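PDB 6LPI: acetolactate synthase isozyme 1 large subunit from Escherichia coli, which belongs to the thiamine diphosphate-dependent enzyme family and binds thiamine diphosphate, a magnesium ion and flavin-adenine dinucleotide. Local coordinates for residues L216-G221 with I280-R285; A284-R289 with K315-H320; N138-H143 with D169-V174. All coordinates share one frame; numbering follows the deposited sequence.

Contact 1: L216-G221 with I280-R285; sequences LYLGGG and IVLGAR. With FAD (flavin-adenine dinucleotide), chain I.
Tyr217 uses both of its backbone polar groups across this parallel strand pair: its N donates to Ile280 O at 2.8 Å and its O accepts from Leu282 N. The ladder continues with Gly219 N bonded to Leu282 O at 3.0 Å. Beyond the strand ends, Gly221 N meets a lone pair of Gly283 O in the carbonyl plane at 3.2 Å, tying the two turns together. Other donors face the flavin-adenine dinucleotide. Gly220 N reaches its O2P at 2.7 Å, and Arg285 N reaches O1P on the same phosphate at 2.9 Å, one bond from each turn. Arg285 NE binds O2A of the second phosphate and, weakly, the bridging O3P. Apolar packing backs the ladder. Ala284 CB sits over a face of the Tyr217 ring, 3.8 Å from the centroid, a CH-pi contact; Leu216 CD1 touches Leu282 CD1 at 3.6 Å on the face bearing both leucines. With CG anti to the backbone N (chi1 165°), the Tyr217 ring lies alongside Val281. With amide donors from both turns and an arginine directed at it, the site is electrostatically suited to a diphosphate, whose negative charge these groups probably offset.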
loop_
_atom_site.group_PDB
_atom_site.type_symbol
_atom_site.label_atom_id
_atom_site.label_comp_id
_atom_site.label_asym_id
_atom_site.label_seq_id
_atom_site.Cartn_x
_atom_site.Cartn_y
_atom_site.Cartn_z
ATOM N N LEU B 216 9.296 -20.038 1.271
ATOM C CA LEU B 216 8.331 -19.201 1.962
ATOM C C LEU B 216 8.341 -17.842 1.271
ATOM O O LEU B 216 9.397 -17.236 1.095
ATOM C CB LEU B 216 8.674 -19.121 3.453
ATOM C CG LEU B 216 7.993 -18.160 4.410
ATOM C CD1 LEU B 216 6.558 -18.568 4.585
ATOM C CD2 LEU B 216 8.677 -18.230 5.752
ATOM N N TYR B 217 7.201 -17.439 0.778
ATOM C CA TYR B 217 7.047 -16.260 -0.060
ATOM C C TYR B 217 6.244 -15.230 0.742
ATOM O O TYR B 217 5.034 -15.367 0.920
ATOM C CB TYR B 217 6.406 -16.704 -1.378
ATOM C CG TYR B 217 5.827 -15.668 -2.305
ATOM C CD1 TYR B 217 6.154 -14.325 -2.215
ATOM C CD2 TYR B 217 4.917 -16.049 -3.263
ATOM C CE1 TYR B 217 5.599 -13.408 -3.065
ATOM C CE2 TYR B 217 4.351 -15.140 -4.109
ATOM C CZ TYR B 217 4.696 -13.822 -4.011
ATOM O OH TYR B 217 4.122 -12.920 -4.870
ATOM N N LEU B 218 6.931 -14.208 1.237
ATOM C CA LEU B 218 6.344 -13.190 2.101
ATOM C C LEU B 218 5.971 -11.928 1.346
ATOM O O LEU B 218 6.703 -11.481 0.458
ATOM C CB LEU B 218 7.296 -12.825 3.234
ATOM C CG LEU B 218 7.822 -14.037 3.953
ATOM C CD1 LEU B 218 8.704 -13.564 5.129
ATOM C CD2 LEU B 218 6.581 -14.799 4.416
ATOM N N GLY B 219 4.819 -11.363 1.727
ATOM C CA GLY B 219 4.337 -10.113 1.183
ATOM C C GLY B 219 4.044 -9.103 2.280
ATOM O O GLY B 219 4.267 -9.354 3.467
ATOM N N GLY B 220 3.546 -7.945 1.849
ATOM C CA GLY B 220 3.292 -6.851 2.768
ATOM C C GLY B 220 2.246 -7.134 3.828
ATOM O O GLY B 220 2.046 -6.299 4.714
ATOM N N GLY B 221 1.549 -8.248 3.740
ATOM C CA GLY B 221 0.523 -8.562 4.714
ATOM C C GLY B 221 0.972 -9.240 5.976
ATOM O O GLY B 221 0.171 -9.372 6.906
ATOM N N ILE B 280 4.830 -21.502 0.076
ATOM C CA ILE B 280 3.959 -21.041 1.149
ATOM C C ILE B 280 3.833 -19.533 1.034
ATOM O O ILE B 280 4.789 -18.798 1.290
ATOM C CB ILE B 280 4.515 -21.420 2.527
ATOM C CG1 ILE B 280 5.000 -22.876 2.558
ATOM C CG2 ILE B 280 3.533 -21.045 3.607
ATOM C CD1 ILE B 280 6.484 -23.017 2.520
ATOM N N VAL B 281 2.686 -19.060 0.590
ATOM C CA VAL B 281 2.506 -17.652 0.277
ATOM C C VAL B 281 1.713 -17.022 1.417
ATOM O O VAL B 281 0.528 -17.324 1.610
ATOM C CB VAL B 281 1.793 -17.475 -1.065
ATOM C CG1 VAL B 281 1.850 -16.018 -1.505
ATOM C CG2 VAL B 281 2.399 -18.396 -2.072
ATOM N N LEU B 282 2.361 -16.140 2.171
ATOM C CA LEU B 282 1.712 -15.423 3.253
ATOM C C LEU B 282 1.751 -13.945 2.933
ATOM O O LEU B 282 2.832 -13.387 2.734
ATOM C CB LEU B 282 2.391 -15.691 4.583
ATOM C CG LEU B 282 2.689 -17.153 4.827
ATOM C CD1 LEU B 282 3.495 -17.336 6.105
ATOM C CD2 LEU B 282 1.365 -17.873 4.920
ATOM N N GLY B 283 0.581 -13.321 2.872
ATOM C CA GLY B 283 0.508 -11.884 2.705
ATOM C C GLY B 283 0.959 -11.352 1.364
ATOM O O GLY B 283 1.153 -10.145 1.244
ATOM N N ALA B 284 1.124 -12.199 0.349
ATOM C CA ALA B 284 1.438 -11.734 -0.994
ATOM C C ALA B 284 0.248 -11.940 -1.916
ATOM O O ALA B 284 -0.624 -12.777 -1.660
ATOM C CB ALA B 284 2.656 -12.460 -1.570
ATOM N N ARG B 285 0.272 -11.227 -3.049
ATOM C CA ARG B 285 -0.872 -11.155 -3.955
ATOM C C ARG B 285 -0.473 -11.461 -5.403
ATOM O O ARG B 285 -1.141 -10.997 -6.340
ATOM C CB ARG B 285 -1.525 -9.765 -3.855
ATOM C CG ARG B 285 -0.709 -8.632 -4.458
ATOM C CD ARG B 285 -1.434 -7.286 -4.392
ATOM N NE ARG B 285 -0.548 -6.142 -4.671
ATOM C CZ ARG B 285 -0.447 -5.536 -5.852
ATOM N NH1 ARG B 285 -1.168 -5.940 -6.881
ATOM N NH2 ARG B 285 0.370 -4.511 -6.010
HETATM P PA FAD I . 0.850 -6.030 -0.989
HETATM O O1A FAD I . 1.873 -5.336 -0.178
HETATM O O2A FAD I . -0.204 -5.177 -1.644
HETATM O O5B FAD I . 0.262 -7.051 0.063
HETATM C C5B FAD I . -1.115 -6.990 0.487
HETATM C C4B FAD I . -1.630 -8.402 0.545
HETATM O O4B FAD I . -1.519 -8.925 1.896
HETATM C C3B FAD I . -3.098 -8.558 0.164
HETATM O O3B FAD I . -3.254 -9.787 -0.548
HETATM C C2B FAD I . -3.783 -8.513 1.535
HETATM O O2B FAD I . -5.082 -9.087 1.566
HETATM C C1B FAD I . -2.795 -9.356 2.328
HETATM N N9A FAD I . -2.874 -9.213 3.772
HETATM C C8A FAD I . -2.817 -8.058 4.506
HETATM N N7A FAD I . -2.893 -8.246 5.805
HETATM C C5A FAD I . -3.007 -9.621 5.932
HETATM C C6A FAD I . -3.135 -10.467 7.053
HETATM N N6A FAD I . -3.169 -10.032 8.314
HETATM N N1A FAD I . -3.242 -11.796 6.828
HETATM C C2A FAD I . -3.217 -12.240 5.568
HETATM N N3A FAD I . -3.093 -11.543 4.438
HETATM C C4A FAD I . -2.998 -10.230 4.687
HETATM N N1 FAD I . 7.773 -6.114 -6.248
HETATM C C2 FAD I . 8.441 -7.301 -6.206
HETATM O O2 FAD I . 8.046 -8.225 -5.506
HETATM N N3 FAD I . 9.593 -7.475 -6.951
HETATM C C4 FAD I . 10.174 -6.534 -7.776
HETATM O O4 FAD I . 11.205 -6.804 -8.387
HETATM C C4X FAD I . 9.449 -5.273 -7.823
HETATM N N5 FAD I . 9.925 -4.308 -8.582
HETATM C C5X FAD I . 9.235 -3.101 -8.605
HETATM C C6 FAD I . 9.725 -2.058 -9.394
HETATM C C7 FAD I . 9.072 -0.827 -9.436
HETATM C C7M FAD I . 9.614 0.274 -10.309
HETATM C C8 FAD I . 7.903 -0.633 -8.682
HETATM C C8M FAD I . 7.165 0.683 -8.722
HETATM C C9 FAD I . 7.412 -1.673 -7.896
HETATM C C9A FAD I . 8.061 -2.902 -7.860
HETATM N N10 FAD I . 7.586 -3.970 -7.068
HETATM C C10 FAD I . 8.255 -5.165 -7.024
HETATM C "C1'" FAD I . 6.376 -3.827 -6.260
HETATM C "C2'" FAD I . 5.146 -4.413 -6.935
HETATM O "O2'" FAD I . 4.588 -3.469 -7.848
HETATM C "C3'" FAD I . 4.095 -4.742 -5.875
HETATM O "O3'" FAD I . 3.794 -3.572 -5.123
HETATM C "C4'" FAD I . 4.502 -5.845 -4.905
HETATM O "O4'" FAD I . 5.241 -6.831 -5.617
HETATM C "C5'" FAD I . 3.311 -6.489 -4.237
HETATM O "O5'" FAD I . 3.749 -7.168 -3.047
HETATM P P FAD I . 2.722 -7.867 -2.112
HETATM O O1P FAD I . 2.270 -9.172 -2.769
HETATM O O2P FAD I . 3.240 -7.925 -0.861
HETATM O O3P FAD I . 1.536 -6.864 -2.150
#

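Contact 2: A284-R289 with K315-H320; sequences ARFDDR and KIKQPH. With FAD (flavin-adenine dinucleotide), chain I.
Phe286 supplies the buried half of this contact, and Lys317 lies over its ring. Lys317 CB stands 4.2 Å from the ring centroid and only 12° off the normal, a CH-pi contact over the centre of the face, while CG comes to 3.9 Å from Phe286 CD2. The two side chains cross at about a right angle. Bends at chi2 (-75°) and chi3 of Lys317 then lead its ammonium away from the ring, to the backbone oxygens of Thr294 and Phe297. His305 adds an edge-to-face ring contact to Phe286, which places the phenyl group against strand 302-307.

The solvent side is looser and has no hydrogen bond between the segments. The exposed Ile316 brings CB to 4.0 Å from Phe286 CB and CD1 to 3.6 Å from Phe286 O. Lys315 comes nearest Arg285 O with CE, at 4.3 Å, and its NZ pairs with Glu312.

On the cofactor side of 284-289, Arg285 NH1 forms a salt bridge with Asp287 OD1 at 3.0 Å. The other oxygen, OD2, takes Arg289 N at 2.9 Å, 32° out of the carboxylate plane. Asp287 thereby serves as the N-cap of helix 288-291 and links that helix start to a phosphate-binding arginine, in a loop that follows parallel strand 278-282 of the central domain and lines part of the flavin-adenine dinucleotide pocket.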
loop_
_atom_site.group_PDB
_atom_site.type_symbol
_atom_site.label_atom_id
_atom_site.label_comp_id
_atom_site.label_asym_id
_atom_site.label_seq_id
_atom_site.Cartn_x
_atom_site.Cartn_y
_atom_site.Cartn_z
ATOM N N ALA B 284 1.124 -12.199 0.349
ATOM C CA ALA B 284 1.438 -11.734 -0.994
ATOM C C ALA B 284 0.248 -11.940 -1.916
ATOM O O ALA B 284 -0.624 -12.777 -1.660
ATOM C CB ALA B 284 2.656 -12.460 -1.570
ATOM N N ARG B 285 0.272 -11.227 -3.049
ATOM C CA ARG B 285 -0.872 -11.155 -3.955
ATOM C C ARG B 285 -0.473 -11.461 -5.403
ATOM O O ARG B 285 -1.141 -10.997 -6.340
ATOM C CB ARG B 285 -1.525 -9.765 -3.855
ATOM C CG ARG B 285 -0.709 -8.632 -4.458
ATOM C CD ARG B 285 -1.434 -7.286 -4.392
ATOM N NE ARG B 285 -0.548 -6.142 -4.671
ATOM C CZ ARG B 285 -0.447 -5.536 -5.852
ATOM N NH1 ARG B 285 -1.168 -5.940 -6.881
ATOM N NH2 ARG B 285 0.370 -4.511 -6.010
ATOM N N PHE B 286 0.644 -12.171 -5.597
ATOM C CA PHE B 286 1.128 -12.597 -6.918
ATOM C C PHE B 286 1.138 -11.457 -7.937
ATOM O O PHE B 286 0.721 -11.623 -9.083
ATOM C CB PHE B 286 0.317 -13.779 -7.455
ATOM C CG PHE B 286 0.374 -14.986 -6.586
ATOM C CD1 PHE B 286 -0.620 -15.196 -5.627
ATOM C CD2 PHE B 286 1.396 -15.924 -6.715
ATOM C CE1 PHE B 286 -0.606 -16.318 -4.801
ATOM C CE2 PHE B 286 1.420 -17.052 -5.889
ATOM C CZ PHE B 286 0.410 -17.249 -4.930
ATOM N N ASP B 287 1.575 -10.274 -7.520
ATOM C CA ASP B 287 1.696 -9.188 -8.480
ATOM C C ASP B 287 2.702 -9.603 -9.550
ATOM O O ASP B 287 3.674 -10.309 -9.272
ATOM C CB ASP B 287 2.111 -7.889 -7.764
ATOM C CG ASP B 287 2.154 -6.671 -8.689
ATOM O OD1 ASP B 287 1.149 -5.921 -8.751
ATOM O OD2 ASP B 287 3.206 -6.442 -9.327
ATOM N N ASP B 288 2.446 -9.183 -10.791
ATOM C CA ASP B 288 3.291 -9.608 -11.901
ATOM C C ASP B 288 4.734 -9.207 -11.669
ATOM O O ASP B 288 5.649 -9.930 -12.073
ATOM C CB ASP B 288 2.777 -9.046 -13.233
ATOM C CG ASP B 288 2.570 -7.537 -13.196
ATOM O OD1 ASP B 288 1.730 -7.046 -12.394
ATOM O OD2 ASP B 288 3.266 -6.838 -13.971
ATOM N N ARG B 289 4.957 -8.058 -11.022
ATOM C CA ARG B 289 6.308 -7.580 -10.794
ATOM C C ARG B 289 7.084 -8.447 -9.815
ATOM O O ARG B 289 8.319 -8.421 -9.826
ATOM C CB ARG B 289 6.248 -6.140 -10.294
ATOM C CG ARG B 289 6.025 -5.117 -11.407
ATOM C CD ARG B 289 5.737 -3.710 -10.877
ATOM N NE ARG B 289 5.998 -2.679 -11.893
ATOM C CZ ARG B 289 5.415 -1.479 -11.935
ATOM N NH1 ARG B 289 4.515 -1.118 -11.016
ATOM N NH2 ARG B 289 5.729 -0.635 -12.909
ATOM N N LYS B 315 -7.170 -15.431 -7.337
ATOM C CA LYS B 315 -7.266 -14.359 -8.316
ATOM C C LYS B 315 -6.268 -14.553 -9.451
ATOM O O LYS B 315 -6.610 -14.318 -10.613
ATOM C CB LYS B 315 -7.062 -13.012 -7.634
ATOM C CG LYS B 315 -6.989 -11.844 -8.596
ATOM C CD LYS B 315 -6.731 -10.567 -7.819
ATOM C CE LYS B 315 -5.257 -10.364 -7.516
ATOM N NZ LYS B 315 -5.039 -8.981 -7.005
ATOM N N ILE B 316 -5.038 -15.018 -9.157
ATOM C CA ILE B 316 -3.986 -15.094 -10.163
ATOM C C ILE B 316 -3.408 -16.503 -10.308
ATOM O O ILE B 316 -3.220 -16.989 -11.429
ATOM C CB ILE B 316 -2.880 -14.061 -9.896
ATOM C CG1 ILE B 316 -3.534 -12.656 -9.851
ATOM C CG2 ILE B 316 -1.807 -14.183 -10.941
ATOM C CD1 ILE B 316 -2.650 -11.521 -10.203
ATOM N N LYS B 317 -3.057 -17.139 -9.193
ATOM C CA LYS B 317 -2.650 -18.544 -9.155
ATOM C C LYS B 317 -3.626 -19.331 -8.287
ATOM O O LYS B 317 -4.069 -18.852 -7.242
ATOM C CB LYS B 317 -1.215 -18.743 -8.597
ATOM C CG LYS B 317 -0.068 -18.276 -9.489
ATOM C CD LYS B 317 0.208 -19.198 -10.658
ATOM C CE LYS B 317 1.527 -19.910 -10.486
ATOM N NZ LYS B 317 1.879 -20.636 -11.748
ATOM N N GLN B 318 -3.972 -20.537 -8.702
ATOM C CA GLN B 318 -4.933 -21.298 -7.924
ATOM C C GLN B 318 -4.185 -22.072 -6.848
ATOM O O GLN B 318 -3.212 -22.764 -7.166
ATOM C CB GLN B 318 -5.726 -22.239 -8.815
ATOM C CG GLN B 318 -6.450 -21.503 -9.939
ATOM C CD GLN B 318 -7.772 -20.914 -9.527
ATOM O OE1 GLN B 318 -8.250 -19.945 -10.132
ATOM N NE2 GLN B 318 -8.396 -21.516 -8.511
ATOM N N PRO B 319 -4.527 -21.919 -5.580
ATOM C CA PRO B 319 -3.774 -22.602 -4.533
ATOM C C PRO B 319 -4.339 -23.996 -4.297
ATOM O O PRO B 319 -5.483 -24.311 -4.639
ATOM C CB PRO B 319 -3.994 -21.707 -3.303
ATOM C CG PRO B 319 -5.334 -21.124 -3.497
ATOM C CD PRO B 319 -5.566 -21.035 -5.018
ATOM N N HIS B 320 -3.500 -24.842 -3.713
ATOM C CA HIS B 320 -3.965 -26.156 -3.325
ATOM C C HIS B 320 -4.539 -26.151 -1.922
ATOM O O HIS B 320 -5.422 -26.954 -1.608
ATOM C CB HIS B 320 -2.819 -27.149 -3.463
ATOM C CG HIS B 320 -2.371 -27.331 -4.876
ATOM N ND1 HIS B 320 -1.698 -26.351 -5.572
ATOM C CD2 HIS B 320 -2.489 -28.380 -5.722
ATOM C CE1 HIS B 320 -1.418 -26.789 -6.786
ATOM N NE2 HIS B 320 -1.887 -28.018 -6.903
HETATM P PA FAD I . 0.850 -6.030 -0.989
HETATM O O1A FAD I . 1.873 -5.336 -0.178
HETATM O O2A FAD I . -0.204 -5.177 -1.644
HETATM O O5B FAD I . 0.262 -7.051 0.063
HETATM C C5B FAD I . -1.115 -6.990 0.487
HETATM C C4B FAD I . -1.630 -8.402 0.545
HETATM O O4B FAD I . -1.519 -8.925 1.896
HETATM C C3B FAD I . -3.098 -8.558 0.164
HETATM O O3B FAD I . -3.254 -9.787 -0.548
HETATM C C2B FAD I . -3.783 -8.513 1.535
HETATM O O2B FAD I . -5.082 -9.087 1.566
HETATM C C1B FAD I . -2.795 -9.356 2.328
HETATM N N9A FAD I . -2.874 -9.213 3.772
HETATM C C8A FAD I . -2.817 -8.058 4.506
HETATM N N7A FAD I . -2.893 -8.246 5.805
HETATM C C5A FAD I . -3.007 -9.621 5.932
HETATM C C6A FAD I . -3.135 -10.467 7.053
HETATM N N6A FAD I . -3.169 -10.032 8.314
HETATM N N1A FAD I . -3.242 -11.796 6.828
HETATM C C2A FAD I . -3.217 -12.240 5.568
HETATM N N3A FAD I . -3.093 -11.543 4.438
HETATM C C4A FAD I . -2.998 -10.230 4.687
HETATM N N1 FAD I . 7.773 -6.114 -6.248
HETATM C C2 FAD I . 8.441 -7.301 -6.206
HETATM O O2 FAD I . 8.046 -8.225 -5.506
HETATM N N3 FAD I . 9.593 -7.475 -6.951
HETATM C C4 FAD I . 10.174 -6.534 -7.776
HETATM O O4 FAD I . 11.205 -6.804 -8.387
HETATM C C4X FAD I . 9.449 -5.273 -7.823
HETATM N N5 FAD I . 9.925 -4.308 -8.582
HETATM C C5X FAD I . 9.235 -3.101 -8.605
HETATM C C6 FAD I . 9.725 -2.058 -9.394
HETATM C C7 FAD I . 9.072 -0.827 -9.436
HETATM C C7M FAD I . 9.614 0.274 -10.309
HETATM C C8 FAD I . 7.903 -0.633 -8.682
HETATM C C8M FAD I . 7.165 0.683 -8.722
HETATM C C9 FAD I . 7.412 -1.673 -7.896
HETATM C C9A FAD I . 8.061 -2.902 -7.860
HETATM N N10 FAD I . 7.586 -3.970 -7.068
HETATM C C10 FAD I . 8.255 -5.165 -7.024
HETATM C "C1'" FAD I . 6.376 -3.827 -6.260
HETATM C "C2'" FAD I . 5.146 -4.413 -6.935
HETATM O "O2'" FAD I . 4.588 -3.469 -7.848
HETATM C "C3'" FAD I . 4.095 -4.742 -5.875
HETATM O "O3'" FAD I . 3.794 -3.572 -5.123
HETATM C "C4'" FAD I . 4.502 -5.845 -4.905
HETATM O "O4'" FAD I . 5.241 -6.831 -5.617
HETATM C "C5'" FAD I . 3.311 -6.489 -4.237
HETATM O "O5'" FAD I . 3.749 -7.168 -3.047
HETATM P P FAD I . 2.722 -7.867 -2.112
HETATM O O1P FAD I . 2.270 -9.172 -2.769
HETATM O O2P FAD I . 3.240 -7.925 -0.861
HETATM O O3P FAD I . 1.536 -6.864 -2.150
#

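Contact 3: N138-H143 with D169-V174; sequences NYLVRH and DIPKDV
Leu140 is in parallel register with Asp169, whose N donates to Tyr139 O at 2.9 Å and whose O accepts from Val141 N at 3.1 Å, with the short strand axes only 8° apart. Leu140 and Asp169 stand side by side on one face of the sheet, where Leu140 CD1 lies 3.9 Å from Asp169 OD1; that oxygen has a weak hydrogen bond to Gln111 on the neighbouring strand. Leu140 CD1 also reaches Pro171 CG at 4.2 Å. Strands 137-140 and 166-171 belong to a beta-alpha-beta unit, joined through helix 147-159; the first of them is the outermost strand of this sheet within the chain. Tyr139 turns its ring toward that connecting helix, resting on Val150 and Ala154. Val141 lies past the strand end. Its CG2 runs alongside Ile170 CG1 at 4.1 Å, while CG1, held anti to the backbone N (chi1 -174°), meets Val174 CG1 at 4.0 Å, the two valines crossing at about a right angle. Val174 belongs to helix 172-175, which starts after the N-cap Pro171; Val174 N donates to Pro171 O at 2.8 Å. At the outer edge, Arg142 NH1 bonds to the backbone of a neighbouring subunit.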
loop_
_atom_site.group_PDB
_atom_site.type_symbol
_atom_site.label_atom_id
_atom_site.label_comp_id
_atom_site.label_asym_id
_atom_site.label_seq_id
_atom_site.Cartn_x
_atom_site.Cartn_y
_atom_site.Cartn_z
ATOM N N ASN B 138 -16.248 5.038 0.995
ATOM C CA ASN B 138 -16.295 6.496 1.065
ATOM C C ASN B 138 -17.679 6.949 1.506
ATOM O O ASN B 138 -18.618 6.157 1.553
ATOM C CB ASN B 138 -15.902 7.133 -0.269
ATOM C CG ASN B 138 -16.923 6.881 -1.353
ATOM O OD1 ASN B 138 -17.751 5.980 -1.239
ATOM N ND2 ASN B 138 -16.885 7.687 -2.409
ATOM N N TYR B 139 -17.800 8.231 1.870
ATOM C CA TYR B 139 -19.065 8.732 2.409
ATOM C C TYR B 139 -19.336 10.152 1.941
ATOM O O TYR B 139 -18.414 10.956 1.778
ATOM C CB TYR B 139 -19.109 8.752 3.932
ATOM C CG TYR B 139 -18.993 7.410 4.587
ATOM C CD1 TYR B 139 -17.744 6.961 5.047
ATOM C CD2 TYR B 139 -20.101 6.595 4.768
ATOM C CE1 TYR B 139 -17.599 5.729 5.658
ATOM C CE2 TYR B 139 -19.969 5.352 5.393
ATOM C CZ TYR B 139 -18.713 4.923 5.830
ATOM O OH TYR B 139 -18.548 3.700 6.442
ATOM N N LEU B 140 -20.625 10.459 1.762
ATOM C CA LEU B 140 -21.102 11.832 1.683
ATOM C C LEU B 140 -22.140 12.014 2.782
ATOM O O LEU B 140 -23.283 11.561 2.637
ATOM C CB LEU B 140 -21.709 12.157 0.322
ATOM C CG LEU B 140 -22.389 13.545 0.303
ATOM C CD1 LEU B 140 -21.364 14.679 0.277
ATOM C CD2 LEU B 140 -23.357 13.707 -0.828
ATOM N N VAL B 141 -21.759 12.737 3.838
ATOM C CA VAL B 141 -22.609 12.950 5.008
ATOM C C VAL B 141 -23.664 13.978 4.629
ATOM O O VAL B 141 -23.357 15.160 4.464
ATOM C CB VAL B 141 -21.798 13.438 6.209
ATOM C CG1 VAL B 141 -22.691 13.509 7.450
ATOM C CG2 VAL B 141 -20.628 12.531 6.432
ATOM N N ARG B 142 -24.923 13.554 4.558
ATOM C CA ARG B 142 -25.918 14.480 4.035
ATOM C C ARG B 142 -26.650 15.199 5.179
ATOM O O ARG B 142 -27.145 16.309 4.961
ATOM C CB ARG B 142 -26.973 13.766 3.155
ATOM C CG ARG B 142 -26.589 12.559 2.217
ATOM C CD ARG B 142 -27.472 12.159 1.017
ATOM N NE ARG B 142 -26.915 11.544 -0.171
ATOM C CZ ARG B 142 -26.786 12.084 -1.373
ATOM N NH1 ARG B 142 -26.353 11.295 -2.372
ATOM N NH2 ARG B 142 -26.893 13.389 -1.574
ATOM N N HIS B 143 -26.782 14.577 6.366
ATOM C CA HIS B 143 -27.252 15.243 7.583
ATOM C C HIS B 143 -26.379 14.825 8.764
ATOM O O HIS B 143 -25.764 13.754 8.773
ATOM C CB HIS B 143 -28.736 14.955 7.923
ATOM C CG HIS B 143 -29.325 15.925 8.921
ATOM N ND1 HIS B 143 -28.972 17.259 8.956
ATOM C CD2 HIS B 143 -30.234 15.754 9.916
ATOM C CE1 HIS B 143 -29.640 17.867 9.923
ATOM N NE2 HIS B 143 -30.414 16.977 10.518
ATOM N N ASP B 169 -16.545 12.865 3.014
ATOM C CA ASP B 169 -16.871 14.196 2.517
ATOM C C ASP B 169 -17.997 14.788 3.377
ATOM O O ASP B 169 -19.085 14.211 3.472
ATOM C CB ASP B 169 -17.274 14.109 1.049
ATOM C CG ASP B 169 -17.053 15.397 0.297
ATOM O OD1 ASP B 169 -17.758 15.612 -0.705
ATOM O OD2 ASP B 169 -16.161 16.176 0.671
ATOM N N ILE B 170 -17.749 15.942 3.990
ATOM C CA ILE B 170 -18.697 16.490 4.959
ATOM C C ILE B 170 -19.105 17.900 4.547
ATOM O O ILE B 170 -18.277 18.831 4.567
ATOM C CB ILE B 170 -18.117 16.499 6.384
ATOM C CG1 ILE B 170 -17.474 15.162 6.725
ATOM C CG2 ILE B 170 -19.211 16.752 7.403
ATOM C CD1 ILE B 170 -16.579 15.233 7.954
ATOM N N PRO B 171 -20.358 18.089 4.136
ATOM C CA PRO B 171 -20.817 19.423 3.760
ATOM C C PRO B 171 -20.688 20.416 4.906
ATOM O O PRO B 171 -20.916 20.097 6.077
ATOM C CB PRO B 171 -22.279 19.197 3.378
ATOM C CG PRO B 171 -22.313 17.803 2.904
ATOM C CD PRO B 171 -21.320 17.054 3.738
ATOM N N LYS B 172 -20.281 21.630 4.538
ATOM C CA LYS B 172 -20.067 22.702 5.501
ATOM C C LYS B 172 -21.294 22.925 6.383
ATOM O O LYS B 172 -21.160 23.259 7.565
ATOM C CB LYS B 172 -19.677 23.969 4.741
ATOM C CG LYS B 172 -19.469 25.198 5.565
ATOM C CD LYS B 172 -19.102 26.351 4.648
ATOM C CE LYS B 172 -18.915 27.625 5.448
ATOM N NZ LYS B 172 -18.172 28.657 4.683
ATOM N N ASP B 173 -22.505 22.778 5.828
ATOM C CA ASP B 173 -23.689 23.018 6.654
ATOM C C ASP B 173 -23.937 21.885 7.637
ATOM O O ASP B 173 -24.664 22.080 8.615
ATOM C CB ASP B 173 -24.938 23.281 5.797
ATOM C CG ASP B 173 -25.344 22.097 4.934
ATOM O OD1 ASP B 173 -24.461 21.388 4.405
ATOM O OD2 ASP B 173 -26.565 21.887 4.765
ATOM N N VAL B 174 -23.344 20.714 7.414
ATOM C CA VAL B 174 -23.362 19.683 8.441
ATOM C C VAL B 174 -22.357 19.986 9.543
ATOM O O VAL B 174 -22.637 19.761 10.724
ATOM C CB VAL B 174 -23.124 18.307 7.814
ATOM C CG1 VAL B 174 -22.868 17.278 8.911
ATOM C CG2 VAL B 174 -24.345 17.940 7.024
#

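Overall arrangement
Contacts 1 and 2 are consecutive along the chain, sharing Ala284 and Arg285, and their centres lie about 10 Å apart. They meet where Val281 CG2 packs 3.7 Å from Phe286 CZ and Tyr217 OH lies 3.6 Å from Phe286 N, and both touch the flavin-adenine dinucleotide: contact 1 at its diphosphate and adenosine part, contact 2 additionally along the ribityl chain and flavin through Asp287 and Arg289. The Arg285 side chain lies about 13 Å from a bound thiamine diphosphate. Contact 3 belongs to a different parallel sheet and precedes both in the chain; its centre is about 38 Å from each of theirs, with nearest atoms about 20 Å away, so it touches neither of them.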